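Local structure of 4-amino-4-deoxy-L-arabinose transferase or related glycosyltransferases of PMT family (5EZM) at residues H53-P57 against H491-Y496; Y80-F86 against E509-A514; P463-I469 against A560-R565; L477-L483 against L497-L501. The protein probably transfers 4-amino-4-deoxy-L-arabinose from a polyprenyl-phosphate carrier to lipid A, as a zinc-binding membrane glycosyltransferase of the GT-C fold. All blocks are in the same frame, centred on the assembly; numbering follows the deposited sequence.

Interaction 1: H53-P57 against H491-Y496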
loop_
_atom_site.group_PDB
_atom_site.type_symbol
_atom_site.label_atom_id
_atom_site.label_comp_id
_atom_site.label_asym_id
_atom_site.label_seq_id
_atom_site.Cartn_x
_atom_site.Cartn_y
_atom_site.Cartn_z
ATOM N N HIS A 53 0.496 13.153 -7.787
ATOM C CA HIS A 53 0.825 12.335 -8.940
ATOM C C HIS A 53 1.351 10.980 -8.481
ATOM O O HIS A 53 1.781 10.807 -7.337
ATOM C CB HIS A 53 1.853 13.036 -9.824
ATOM C CG HIS A 53 1.306 14.217 -10.560
ATOM N ND1 HIS A 53 1.431 15.508 -10.093
ATOM C CD2 HIS A 53 0.621 14.303 -11.723
ATOM C CE1 HIS A 53 0.852 16.339 -10.941
ATOM N NE2 HIS A 53 0.350 15.632 -11.939
ATOM N N LEU A 54 1.308 10.010 -9.391
ATOM C CA LEU A 54 1.667 8.640 -9.043
ATOM C C LEU A 54 3.156 8.534 -8.740
ATOM O O LEU A 54 3.996 9.033 -9.497
ATOM C CB LEU A 54 1.288 7.686 -10.174
ATOM C CG LEU A 54 -0.205 7.552 -10.471
ATOM C CD1 LEU A 54 -0.435 6.519 -11.555
ATOM C CD2 LEU A 54 -0.974 7.190 -9.209
ATOM N N VAL A 55 3.478 7.879 -7.631
ATOM C CA VAL A 55 4.847 7.746 -7.153
ATOM C C VAL A 55 5.342 6.353 -7.523
ATOM O O VAL A 55 4.830 5.345 -7.022
ATOM C CB VAL A 55 4.937 7.994 -5.641
ATOM C CG1 VAL A 55 6.317 7.619 -5.112
ATOM C CG2 VAL A 55 4.612 9.450 -5.328
ATOM N N GLY A 56 6.339 6.289 -8.399
ATOM C CA GLY A 56 6.937 5.020 -8.774
ATOM C C GLY A 56 7.830 4.457 -7.685
ATOM O O GLY A 56 8.286 5.195 -6.813
ATOM N N PRO A 57 8.096 3.145 -7.729
ATOM C CA PRO A 57 7.592 2.214 -8.745
ATOM C C PRO A 57 6.180 1.686 -8.496
ATOM O O PRO A 57 5.448 1.481 -9.461
ATOM C CB PRO A 57 8.600 1.064 -8.682
ATOM C CG PRO A 57 9.096 1.084 -7.284
ATOM C CD PRO A 57 9.124 2.525 -6.873
ATOM N N HIS A 491 8.257 3.746 -14.425
ATOM C CA HIS A 491 7.048 3.186 -13.839
ATOM C C HIS A 491 5.849 4.124 -13.893
ATOM O O HIS A 491 4.719 3.664 -13.694
ATOM C CB HIS A 491 7.303 2.789 -12.385
ATOM C CG HIS A 491 8.240 1.633 -12.228
ATOM N ND1 HIS A 491 7.856 0.328 -12.455
ATOM C CD2 HIS A 491 9.539 1.583 -11.855
ATOM C CE1 HIS A 491 8.879 -0.475 -12.228
ATOM N NE2 HIS A 491 9.913 0.262 -11.861
ATOM N N THR A 492 6.053 5.411 -14.155
ATOM C CA THR A 492 4.959 6.373 -14.120
ATOM C C THR A 492 4.676 7.028 -15.459
ATOM O O THR A 492 3.511 7.291 -15.772
ATOM C CB THR A 492 5.251 7.463 -13.084
ATOM O OG1 THR A 492 6.500 8.092 -13.393
ATOM C CG2 THR A 492 5.319 6.862 -11.690
ATOM N N LEU A 493 5.705 7.304 -16.261
ATOM C CA LEU A 493 5.485 8.002 -17.525
ATOM C C LEU A 493 4.645 7.207 -18.521
ATOM O O LEU A 493 3.767 7.814 -19.161
ATOM C CB LEU A 493 6.830 8.398 -18.147
ATOM C CG LEU A 493 6.745 9.207 -19.445
ATOM C CD1 LEU A 493 6.087 10.550 -19.189
ATOM C CD2 LEU A 493 8.119 9.396 -20.053
ATOM N N PRO A 494 4.846 5.896 -18.718
ATOM C CA PRO A 494 3.954 5.176 -19.645
ATOM C C PRO A 494 2.489 5.247 -19.250
ATOM O O PRO A 494 1.627 5.329 -20.134
ATOM C CB PRO A 494 4.493 3.736 -19.615
ATOM C CG PRO A 494 5.424 3.674 -18.463
ATOM C CD PRO A 494 5.965 5.046 -18.281
ATOM N N PHE A 495 2.177 5.233 -17.949
ATOM C CA PHE A 495 0.788 5.384 -17.527
ATOM C C PHE A 495 0.230 6.727 -17.970
ATOM O O PHE A 495 -0.865 6.799 -18.538
ATOM C CB PHE A 495 0.667 5.240 -16.009
ATOM C CG PHE A 495 -0.724 5.513 -15.482
ATOM C CD1 PHE A 495 -1.692 4.518 -15.489
ATOM C CD2 PHE A 495 -1.062 6.761 -14.981
ATOM C CE1 PHE A 495 -2.971 4.767 -15.002
ATOM C CE2 PHE A 495 -2.338 7.017 -14.492
ATOM C CZ PHE A 495 -3.293 6.020 -14.502
ATOM N N TYR A 496 0.969 7.808 -17.709
ATOM C CA TYR A 496 0.481 9.133 -18.078
ATOM C C TYR A 496 0.402 9.305 -19.589
ATOM O O TYR A 496 -0.407 10.104 -20.075
ATOM C CB TYR A 496 1.359 10.214 -17.454
ATOM C CG TYR A 496 1.067 10.413 -15.990
ATOM C CD1 TYR A 496 -0.067 11.101 -15.582
ATOM C CD2 TYR A 496 1.913 9.900 -15.013
ATOM C CE1 TYR A 496 -0.350 11.280 -14.243
ATOM C CE2 TYR A 496 1.637 10.077 -13.665
ATOM C CZ TYR A 496 0.503 10.766 -13.291
ATOM O OH TYR A 496 0.218 10.948 -11.961
#

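Interaction 2: Y80-F86 against E509-A514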
loop_
_atom_site.group_PDB
_atom_site.type_symbol
_atom_site.label_atom_id
_atom_site.label_comp_id
_atom_site.label_asym_id
_atom_site.label_seq_id
_atom_site.Cartn_x
_atom_site.Cartn_y
_atom_site.Cartn_z
ATOM N N TYR A 80 2.721 -6.187 -17.870
ATOM C CA TYR A 80 3.283 -4.894 -17.494
ATOM C C TYR A 80 4.110 -4.408 -18.676
ATOM O O TYR A 80 5.138 -5.011 -19.010
ATOM C CB TYR A 80 4.133 -5.007 -16.224
ATOM C CG TYR A 80 4.594 -3.685 -15.641
ATOM C CD1 TYR A 80 3.839 -2.530 -15.793
ATOM C CD2 TYR A 80 5.792 -3.595 -14.945
ATOM C CE1 TYR A 80 4.259 -1.320 -15.256
ATOM C CE2 TYR A 80 6.225 -2.388 -14.409
ATOM C CZ TYR A 80 5.455 -1.252 -14.568
ATOM O OH TYR A 80 5.879 -0.050 -14.039
ATOM N N ASN A 81 3.652 -3.327 -19.311
ATOM C CA ASN A 81 4.244 -2.823 -20.548
ATOM C C ASN A 81 4.260 -3.915 -21.618
ATOM O O ASN A 81 5.288 -4.203 -22.237
ATOM C CB ASN A 81 5.639 -2.251 -20.295
ATOM C CG ASN A 81 5.606 -1.057 -19.356
ATOM O OD1 ASN A 81 5.364 0.073 -19.781
ATOM N ND2 ASN A 81 5.835 -1.305 -18.069
ATOM N N ALA A 82 3.096 -4.539 -21.807
ATOM C CA ALA A 82 2.851 -5.536 -22.842
ATOM C C ALA A 82 3.595 -6.836 -22.560
ATOM O O ALA A 82 3.489 -7.791 -23.336
ATOM C CB ALA A 82 3.228 -4.993 -24.225
ATOM N N LEU A 83 4.324 -6.902 -21.451
ATOM C CA LEU A 83 5.120 -8.072 -21.115
ATOM C C LEU A 83 4.534 -8.798 -19.912
ATOM O O LEU A 83 4.014 -8.174 -18.983
ATOM C CB LEU A 83 6.571 -7.687 -20.819
ATOM C CG LEU A 83 7.328 -7.008 -21.954
ATOM C CD1 LEU A 83 8.698 -6.591 -21.459
ATOM C CD2 LEU A 83 7.435 -7.939 -23.151
ATOM N N LYS A 84 4.631 -10.127 -19.943
ATOM C CA LYS A 84 4.106 -10.952 -18.862
ATOM C C LYS A 84 4.739 -10.560 -17.535
ATOM O O LYS A 84 5.963 -10.427 -17.428
ATOM C CB LYS A 84 4.363 -12.432 -19.146
ATOM C CG LYS A 84 3.604 -12.987 -20.336
ATOM C CD LYS A 84 3.884 -14.468 -20.511
ATOM C CE LYS A 84 3.048 -15.058 -21.631
ATOM N NZ LYS A 84 3.157 -16.545 -21.684
ATOM N N TYR A 85 3.894 -10.364 -16.527
ATOM C CA TYR A 85 4.321 -9.999 -15.179
ATOM C C TYR A 85 3.706 -11.022 -14.232
ATOM O O TYR A 85 2.519 -10.936 -13.904
ATOM C CB TYR A 85 3.891 -8.577 -14.835
ATOM C CG TYR A 85 4.465 -8.044 -13.544
ATOM C CD1 TYR A 85 5.809 -7.703 -13.448
ATOM C CD2 TYR A 85 3.663 -7.866 -12.424
ATOM C CE1 TYR A 85 6.341 -7.208 -12.269
ATOM C CE2 TYR A 85 4.186 -7.371 -11.241
ATOM C CZ TYR A 85 5.525 -7.044 -11.169
ATOM O OH TYR A 85 6.054 -6.551 -9.996
ATOM N N PHE A 86 4.508 -11.995 -13.805
ATOM C CA PHE A 86 4.049 -13.082 -12.950
ATOM C C PHE A 86 4.615 -12.982 -11.536
ATOM O O PHE A 86 4.779 -13.999 -10.857
ATOM C CB PHE A 86 4.408 -14.433 -13.565
ATOM C CG PHE A 86 3.698 -14.724 -14.854
ATOM C CD1 PHE A 86 2.506 -14.085 -15.166
ATOM C CD2 PHE A 86 4.219 -15.642 -15.755
ATOM C CE1 PHE A 86 1.846 -14.356 -16.358
ATOM C CE2 PHE A 86 3.563 -15.921 -16.947
ATOM C CZ PHE A 86 2.377 -15.275 -17.250
ATOM N N GLU A 509 12.661 -6.076 -13.552
ATOM C CA GLU A 509 11.648 -7.061 -13.191
ATOM C C GLU A 509 10.849 -7.563 -14.387
ATOM O O GLU A 509 10.054 -8.497 -14.231
ATOM C CB GLU A 509 10.698 -6.468 -12.155
ATOM C CG GLU A 509 9.726 -5.463 -12.737
ATOM C CD GLU A 509 9.334 -4.389 -11.745
ATOM O OE1 GLU A 509 10.240 -3.821 -11.098
ATOM O OE2 GLU A 509 8.121 -4.115 -11.608
ATOM N N LEU A 510 11.024 -6.966 -15.565
ATOM C CA LEU A 510 10.397 -7.459 -16.783
ATOM C C LEU A 510 11.285 -8.433 -17.546
ATOM O O LEU A 510 10.856 -8.959 -18.582
ATOM C CB LEU A 510 10.008 -6.287 -17.689
ATOM C CG LEU A 510 8.804 -5.472 -17.210
ATOM C CD1 LEU A 510 8.576 -4.259 -18.095
ATOM C CD2 LEU A 510 7.559 -6.344 -17.167
ATOM N N THR A 511 12.497 -8.693 -17.046
ATOM C CA THR A 511 13.424 -9.608 -17.708
ATOM C C THR A 511 12.736 -10.901 -18.129
ATOM O O THR A 511 12.800 -11.301 -19.299
ATOM C CB THR A 511 14.605 -9.910 -16.782
ATOM O OG1 THR A 511 15.517 -8.805 -16.787
ATOM C CG2 THR A 511 15.327 -11.176 -17.225
ATOM N N PHE A 512 12.054 -11.558 -17.188
ATOM C CA PHE A 512 11.379 -12.814 -17.496
ATOM C C PHE A 512 10.417 -12.641 -18.663
ATOM O O PHE A 512 10.463 -13.399 -19.641
ATOM C CB PHE A 512 10.646 -13.328 -16.257
ATOM C CG PHE A 512 9.982 -14.656 -16.456
ATOM C CD1 PHE A 512 10.702 -15.829 -16.321
ATOM C CD2 PHE A 512 8.636 -14.732 -16.771
ATOM C CE1 PHE A 512 10.094 -17.055 -16.501
ATOM C CE2 PHE A 512 8.021 -15.958 -16.953
ATOM C CZ PHE A 512 8.752 -17.121 -16.817
ATOM N N GLY A 513 9.559 -11.621 -18.592
ATOM C CA GLY A 513 8.644 -11.372 -19.691
ATOM C C GLY A 513 9.374 -11.099 -20.990
ATOM O O GLY A 513 8.944 -11.535 -22.062
ATOM N N ALA A 514 10.509 -10.401 -20.908
ATOM C CA ALA A 514 11.279 -10.102 -22.106
ATOM C C ALA A 514 11.864 -11.354 -22.740
ATOM O O ALA A 514 12.171 -11.340 -23.937
ATOM C CB ALA A 514 12.398 -9.112 -21.779
HETATM O O HOH W 1 9.015 -10.327 -16.500
HETATM O O HOH W 2 5.975 -11.457 -21.785
#

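Interaction 3: P463-I469 against A560-R565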
loop_
_atom_site.group_PDB
_atom_site.type_symbol
_atom_site.label_atom_id
_atom_site.label_comp_id
_atom_site.label_asym_id
_atom_site.label_seq_id
_atom_site.Cartn_x
_atom_site.Cartn_y
_atom_site.Cartn_z
ATOM N N PRO A 463 7.594 16.034 -9.877
ATOM C CA PRO A 463 8.686 16.085 -10.862
ATOM C C PRO A 463 9.262 14.725 -11.190
ATOM O O PRO A 463 9.881 14.570 -12.249
ATOM C CB PRO A 463 9.729 16.987 -10.189
ATOM C CG PRO A 463 9.441 16.873 -8.738
ATOM C CD PRO A 463 7.951 16.767 -8.649
ATOM N N ALA A 464 9.088 13.731 -10.320
ATOM C CA ALA A 464 9.602 12.401 -10.614
ATOM C C ALA A 464 8.638 11.603 -11.480
ATOM O O ALA A 464 9.071 10.744 -12.257
ATOM C CB ALA A 464 9.890 11.644 -9.316
ATOM N N SER A 465 7.337 11.880 -11.367
ATOM C CA SER A 465 6.344 11.113 -12.105
ATOM C C SER A 465 6.442 11.330 -13.606
ATOM O O SER A 465 6.002 10.468 -14.372
ATOM C CB SER A 465 4.940 11.480 -11.627
ATOM O OG SER A 465 4.619 12.805 -12.006
ATOM N N GLY A 466 7.004 12.453 -14.042
ATOM C CA GLY A 466 7.055 12.747 -15.456
ATOM C C GLY A 466 5.743 13.183 -16.056
ATOM O O GLY A 466 5.667 13.368 -17.274
ATOM N N ALA A 467 4.703 13.355 -15.241
ATOM C CA ALA A 467 3.419 13.804 -15.763
ATOM C C ALA A 467 3.498 15.201 -16.367
ATOM O O ALA A 467 2.683 15.534 -17.234
ATOM C CB ALA A 467 2.361 13.769 -14.658
ATOM N N ASP A 468 4.458 16.022 -15.935
ATOM C CA ASP A 468 4.589 17.367 -16.489
ATOM C C ASP A 468 5.026 17.322 -17.950
ATOM O O ASP A 468 4.466 18.028 -18.797
ATOM C CB ASP A 468 5.573 18.190 -15.655
ATOM C CG ASP A 468 4.993 18.624 -14.318
ATOM O OD1 ASP A 468 3.755 18.762 -14.213
ATOM O OD2 ASP A 468 5.781 18.838 -13.371
ATOM N N ILE A 469 6.029 16.498 -18.271
ATOM C CA ILE A 469 6.507 16.406 -19.647
ATOM C C ILE A 469 5.686 15.436 -20.484
ATOM O O ILE A 469 5.982 15.254 -21.672
ATOM C CB ILE A 469 7.992 15.992 -19.703
ATOM C CG1 ILE A 469 8.146 14.497 -19.432
ATOM C CG2 ILE A 469 8.800 16.815 -18.712
ATOM C CD1 ILE A 469 9.570 14.004 -19.561
ATOM N N ALA A 560 11.714 15.726 -24.823
ATOM C CA ALA A 560 11.423 16.345 -23.536
ATOM C C ALA A 560 12.444 15.878 -22.509
ATOM O O ALA A 560 13.074 14.832 -22.666
ATOM C CB ALA A 560 9.999 16.028 -23.066
ATOM N N ARG A 561 12.602 16.677 -21.455
ATOM C CA ARG A 561 13.500 16.344 -20.358
ATOM C C ARG A 561 12.856 16.728 -19.037
ATOM O O ARG A 561 12.063 17.669 -18.962
ATOM C CB ARG A 561 14.852 17.065 -20.459
ATOM C CG ARG A 561 15.515 17.009 -21.815
ATOM C CD ARG A 561 16.841 17.763 -21.818
ATOM N NE ARG A 561 16.736 19.113 -21.264
ATOM C CZ ARG A 561 16.352 20.182 -21.956
ATOM N NH1 ARG A 561 16.021 20.066 -23.234
ATOM N NH2 ARG A 561 16.293 21.369 -21.369
ATOM N N ASP A 562 13.203 15.980 -17.996
ATOM C CA ASP A 562 13.032 16.430 -16.619
ATOM C C ASP A 562 14.275 15.982 -15.857
ATOM O O ASP A 562 15.328 15.711 -16.447
ATOM C CB ASP A 562 11.705 15.931 -16.025
ATOM C CG ASP A 562 11.562 14.427 -16.085
ATOM O OD1 ASP A 562 12.539 13.720 -15.762
ATOM O OD2 ASP A 562 10.466 13.951 -16.450
ATOM N N TRP A 563 14.171 15.884 -14.534
ATOM C CA TRP A 563 15.350 15.581 -13.733
ATOM C C TRP A 563 15.743 14.109 -13.771
ATOM O O TRP A 563 16.886 13.779 -13.434
ATOM C CB TRP A 563 15.125 16.013 -12.288
ATOM C CG TRP A 563 15.052 17.488 -12.116
ATOM C CD1 TRP A 563 13.961 18.217 -11.738
ATOM C CD2 TRP A 563 16.114 18.426 -12.314
ATOM N NE1 TRP A 563 14.282 19.553 -11.683
ATOM C CE2 TRP A 563 15.596 19.708 -12.035
ATOM C CE3 TRP A 563 17.453 18.307 -12.696
ATOM C CZ2 TRP A 563 16.373 20.858 -12.119
ATOM C CZ3 TRP A 563 18.219 19.450 -12.787
ATOM C CH2 TRP A 563 17.677 20.710 -12.504
ATOM N N ARG A 564 14.837 13.220 -14.175
ATOM C CA ARG A 564 15.090 11.791 -14.108
ATOM C C ARG A 564 15.094 11.093 -15.459
ATOM O O ARG A 564 15.464 9.914 -15.520
ATOM C CB ARG A 564 14.051 11.108 -13.201
ATOM C CG ARG A 564 14.090 11.573 -11.750
ATOM C CD ARG A 564 13.121 10.787 -10.871
ATOM N NE ARG A 564 13.417 9.356 -10.864
ATOM C CZ ARG A 564 12.746 8.446 -11.566
ATOM N NH1 ARG A 564 11.729 8.815 -12.332
ATOM N NH2 ARG A 564 13.090 7.166 -11.501
ATOM N N ARG A 565 14.705 11.768 -16.538
ATOM C CA ARG A 565 14.559 11.088 -17.814
ATOM C C ARG A 565 14.793 12.062 -18.960
ATOM O O ARG A 565 14.507 13.259 -18.856
ATOM C CB ARG A 565 13.171 10.433 -17.939
ATOM C CG ARG A 565 12.024 11.352 -17.555
ATOM C CD ARG A 565 10.645 10.722 -17.720
ATOM N NE ARG A 565 10.325 9.722 -16.705
ATOM C CZ ARG A 565 9.977 9.995 -15.448
ATOM N NH1 ARG A 565 9.923 11.249 -15.014
ATOM N NH2 ARG A 565 9.695 9.003 -14.612
#

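Interaction 4: L477-L483 against L497-L501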
loop_
_atom_site.group_PDB
_atom_site.type_symbol
_atom_site.label_atom_id
_atom_site.label_comp_id
_atom_site.label_asym_id
_atom_site.label_seq_id
_atom_site.Cartn_x
_atom_site.Cartn_y
_atom_site.Cartn_z
ATOM N N LEU A 477 3.719 11.698 -30.074
ATOM C CA LEU A 477 3.735 10.251 -29.903
ATOM C C LEU A 477 2.358 9.670 -30.204
ATOM O O LEU A 477 1.345 10.147 -29.683
ATOM C CB LEU A 477 4.168 9.879 -28.485
ATOM C CG LEU A 477 4.210 8.386 -28.146
ATOM C CD1 LEU A 477 5.256 7.671 -28.989
ATOM C CD2 LEU A 477 4.470 8.165 -26.658
ATOM N N THR A 478 2.329 8.638 -31.039
ATOM C CA THR A 478 1.121 7.929 -31.423
ATOM C C THR A 478 1.112 6.526 -30.825
ATOM O O THR A 478 2.162 5.996 -30.446
ATOM C CB THR A 478 1.021 7.837 -32.951
ATOM O OG1 THR A 478 2.027 6.943 -33.441
ATOM C CG2 THR A 478 1.223 9.205 -33.578
ATOM N N PRO A 479 -0.063 5.892 -30.710
ATOM C CA PRO A 479 -0.096 4.539 -30.128
ATOM C C PRO A 479 0.611 3.492 -30.972
ATOM O O PRO A 479 1.133 2.520 -30.413
ATOM C CB PRO A 479 -1.598 4.245 -29.997
ATOM C CG PRO A 479 -2.259 5.188 -30.932
ATOM C CD PRO A 479 -1.418 6.422 -30.933
ATOM N N GLU A 480 0.650 3.651 -32.296
ATOM C CA GLU A 480 1.384 2.708 -33.130
ATOM C C GLU A 480 2.887 2.957 -33.123
ATOM O O GLU A 480 3.637 2.133 -33.657
ATOM C CB GLU A 480 0.862 2.749 -34.571
ATOM C CG GLU A 480 0.952 4.110 -35.245
ATOM C CD GLU A 480 -0.265 4.981 -34.978
ATOM O OE1 GLU A 480 -1.121 4.580 -34.157
ATOM O OE2 GLU A 480 -0.368 6.064 -35.596
ATOM N N MET A 481 3.342 4.062 -32.540
ATOM C CA MET A 481 4.766 4.347 -32.444
ATOM C C MET A 481 5.377 3.604 -31.260
ATOM O O MET A 481 4.768 3.538 -30.189
ATOM C CB MET A 481 5.007 5.841 -32.272
ATOM C CG MET A 481 5.293 6.588 -33.545
ATOM S SD MET A 481 5.687 8.303 -33.177
ATOM C CE MET A 481 7.060 8.075 -32.054
ATOM N N PRO A 482 6.573 3.047 -31.417
ATOM C CA PRO A 482 7.272 2.483 -30.261
ATOM C C PRO A 482 7.776 3.580 -29.340
ATOM O O PRO A 482 8.132 4.680 -29.773
ATOM C CB PRO A 482 8.442 1.711 -30.887
ATOM C CG PRO A 482 8.114 1.587 -32.329
ATOM C CD PRO A 482 7.283 2.774 -32.676
ATOM N N LEU A 483 7.798 3.271 -28.048
ATOM C CA LEU A 483 8.431 4.116 -27.041
ATOM C C LEU A 483 9.439 3.226 -26.316
ATOM O O LEU A 483 9.107 2.559 -25.331
ATOM C CB LEU A 483 7.406 4.726 -26.093
ATOM C CG LEU A 483 7.990 5.574 -24.958
ATOM C CD1 LEU A 483 8.745 6.780 -25.504
ATOM C CD2 LEU A 483 6.900 6.002 -23.983
ATOM N N LEU A 497 1.213 8.565 -20.346
ATOM C CA LEU A 497 1.123 8.619 -21.798
ATOM C C LEU A 497 0.046 7.704 -22.364
ATOM O O LEU A 497 -0.270 7.817 -23.554
ATOM C CB LEU A 497 2.473 8.259 -22.423
ATOM C CG LEU A 497 3.569 9.309 -22.249
ATOM C CD1 LEU A 497 4.896 8.776 -22.746
ATOM C CD2 LEU A 497 3.194 10.588 -22.975
ATOM N N ARG A 498 -0.530 6.823 -21.543
ATOM C CA ARG A 498 -1.423 5.766 -22.014
ATOM C C ARG A 498 -0.755 4.980 -23.139
ATOM O O ARG A 498 -1.343 4.714 -24.190
ATOM C CB ARG A 498 -2.772 6.337 -22.466
ATOM C CG ARG A 498 -3.355 7.428 -21.572
ATOM C CD ARG A 498 -3.858 6.869 -20.257
ATOM N NE ARG A 498 -4.769 7.785 -19.569
ATOM C CZ ARG A 498 -4.428 8.561 -18.542
ATOM N NH1 ARG A 498 -3.186 8.540 -18.074
ATOM N NH2 ARG A 498 -5.331 9.355 -17.978
ATOM N N HIS A 499 0.508 4.616 -22.912
ATOM C CA HIS A 499 1.343 4.030 -23.953
ATOM C C HIS A 499 2.441 3.165 -23.339
ATOM O O HIS A 499 3.250 3.662 -22.545
ATOM C CB HIS A 499 1.947 5.136 -24.816
ATOM C CG HIS A 499 2.576 4.648 -26.083
ATOM N ND1 HIS A 499 3.737 3.908 -26.099
ATOM C CD2 HIS A 499 2.213 4.808 -27.379
ATOM C CE1 HIS A 499 4.058 3.625 -27.349
ATOM N NE2 HIS A 499 3.150 4.161 -28.145
ATOM N N PRO A 500 2.509 1.882 -23.681
ATOM C CA PRO A 500 3.489 0.994 -23.050
ATOM C C PRO A 500 4.896 1.224 -23.576
ATOM O O PRO A 500 5.109 1.699 -24.693
ATOM C CB PRO A 500 2.998 -0.411 -23.426
ATOM C CG PRO A 500 1.622 -0.220 -23.993
ATOM C CD PRO A 500 1.613 1.149 -24.584
ATOM N N LEU A 501 5.866 0.859 -22.742
ATOM C CA LEU A 501 7.266 0.892 -23.136
ATOM C C LEU A 501 7.639 -0.382 -23.878
ATOM O O LEU A 501 7.175 -1.474 -23.538
ATOM C CB LEU A 501 8.168 1.040 -21.909
ATOM C CG LEU A 501 8.206 2.363 -21.151
ATOM C CD1 LEU A 501 9.116 2.229 -19.947
ATOM C CD2 LEU A 501 8.687 3.477 -22.063
#

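Interaction 1: H53-P57 against H491-Y496
Leu54 and Tyr496 bury the greatest area in this contact, where a loop of the GT-C membrane region, running between helices 31-47 and 58-72, meets the short helix 493-497 and the two residues before it in the C-terminal domain. The backbone N of Leu54 donates to Tyr496 OH over 2.9 Å, and an N-H...O angle of 167° makes the bond nearly straight; the donor arrives at the ring edge, close to its plane. Because the same hydroxyl also bonds Glu107, it ties this junction to helix 107-110. The Leu54 side chain, with CG anti to the carbonyl carbon (chi1 -65°), sends CD1 over a face of Phe495 in a CH-pi contact, 3.9 Å from the ring centroid. Thr492 turns CG2 to the loop backbone, 3.4 Å from Leu54 O, while its hydroxyl bonds Ser465 O. At the far end of the loop, His491 offers a ring face to Pro57, which follows a cis peptide bond, and its ND1 bonds Tyr80. With an alanine here, Pro57 would probably lose its aromatic support and Tyr80 OH its nitrogen partner. The CH-pi geometry is direct: Pro57 CB stands 3.5 Å from the His491 ring centroid, 16° off the normal.

Interaction 2: Y80-F86 against E509-A514
Leu510 supplies the main apolar part of this contact, its isobutyl group set against the tight hairpin 80-86, whose type I' turn from Tyr80 to Leu83 joins strands 79-80 and 83-84. With CG anti to the carbonyl carbon (chi1 -73°), Leu510 brings CD2 within 3.8 Å of Tyr80 CB, and CD1 comes near Asn81. Leu83 crosses it at about a right angle, its CD1 4.0 Å from Leu510 CB. Farther along, Phe86 CD2 and Phe512 CE2 approach to 4.0 Å.

The direct backbone approach involves Gly513, whose CA lies 3.6 Å from Lys84 O. Polar links between the two backbones pass through water. One water accepts from Lys84 N and donates to Gly513 O, 3.0 Å away. A second accepts from Gly513 N and lies within bonding range of both Lys84 O and Glu509 O, so it cannot be assumed to donate to both at once.

Glu509 brings a carboxylate to the contact. Its OE2 lies 3.6 Å from Tyr85 OH and forms a salt bridge with Arg61, while the side chain is about 5 Å from the bound zinc ion. Lys84 NZ turns away to a salt bridge with Glu260.

Helix 58-72 backs Tyr80 and Tyr85 through Arg61 and Ile65, whereas Met503 of strand 502-504 touches both Leu83 and Leu510, so the contact is packed against both that helix and that strand.

Interaction 3: P463-I469 against A560-R565
Arg565 reaches across to the carbonyl of Ala464, joining the end of helix 458-465 to the turn between antiparallel strands 557-561 and 566-569 of the C-terminal mixed sheet. This turn is a beta hairpin connection containing an Asx turn, in which Asp562 OD1 accepts from Arg564 N.

The hydrogen bonds converge on Ala464 O. Arg565 grips it end-on with two nitrogens, NH2 at 3.0 Å and NH1 at 2.9 Å, and the oxygen lies in the guanidinium plane. NH2 meets it nearly along the C=O axis, NH1 from above the carbonyl plane. Arg564 NH1 adds a weak third bond at 127°.

Ionic pairs fix the guanidinium. Its NH1 also bridges to Asp562 OD2, 3.1 Å away, on the syn side but 30° out of the carboxylate plane, and NE pairs with Asp490, so carboxylates hold the group at two edges. A lysine in place of Arg565, with a single nitrogen, could not grip Ala464 O twice and would probably leave Asp490 or Asp562 without its charged mate.

Gly466 leaves the helix with positive phi (75°) and passes its CA by Arg565 NH1.

Apolar contacts complete the junction. Ala464 CB rests 3.7 Å from Arg564 CD. Ile469, whose CG1 stands between the backbone N and carbonyl carbon, carries CD1 to 3.9 Å from Arg565 CD, and its CB lies 3.9 Å from Ala560 CB.

Interaction 4: L477-L483 against L497-L501
His499 fits its imidazole into the bend of 477-483, against the type I turn from Thr478 to Met481, just after the Schellman motif that ends helix 493-497. At CB the side chain sets out anti to the backbone N (chi1 -167°), which carries the ring across to the facing loop. CG comes under Leu477, whose CD2 forms a CH-pi contact over one ring face, 4.2 Å from the centroid and 16° off the normal. On one flank, CD2 of His499 lies 3.6 Å from Pro479 CA. On the other, ND1 donates to Pro500 O at 3.0 Å, in a bond tilted from both the ring and carbonyl planes, and CE1 stands 3.7 Å from Leu483 CB. The tip, NE2, donates to Met481 O, which sits in the ring plane 2.7 Å away, though the angle of 122° makes this bond weak.

Around the ring, Leu483 CD2 meets both Leu497 CD1 and Leu501 CD2 at 3.6 Å, and an apolar seam thus runs up to where strands 483-486 and 502-504 begin side by side. If both bonds hold, the weak one at NE2 included, each ring nitrogen carries a proton, which may point to a positively charged imidazole.

How the interactions relate
From the N terminus, interaction 1 closes the first long loop, bringing the segment after helix 31-47 to residues 491-496. Interaction 2 starts inside that loop and ends beyond it, at 509-514, so the two cross. Interaction 3 runs from 463-469 to 560-565 and crosses both. Interaction 4, 477-483 with 497-501, is short: it crosses interaction 1 but nests inside the loops closed by interactions 2 and 3. Direct touches link interaction 1 to each of the others, and Asn81 OD1 reaches Leu501 N between interactions 2 and 4. Interactions 1 and 2 thus fasten membrane-region loops to the C-terminal domain, interaction 3 joins the end of helix 458-465 to the hairpin turn of the C-terminal sheet, and interaction 4 lies within that domain.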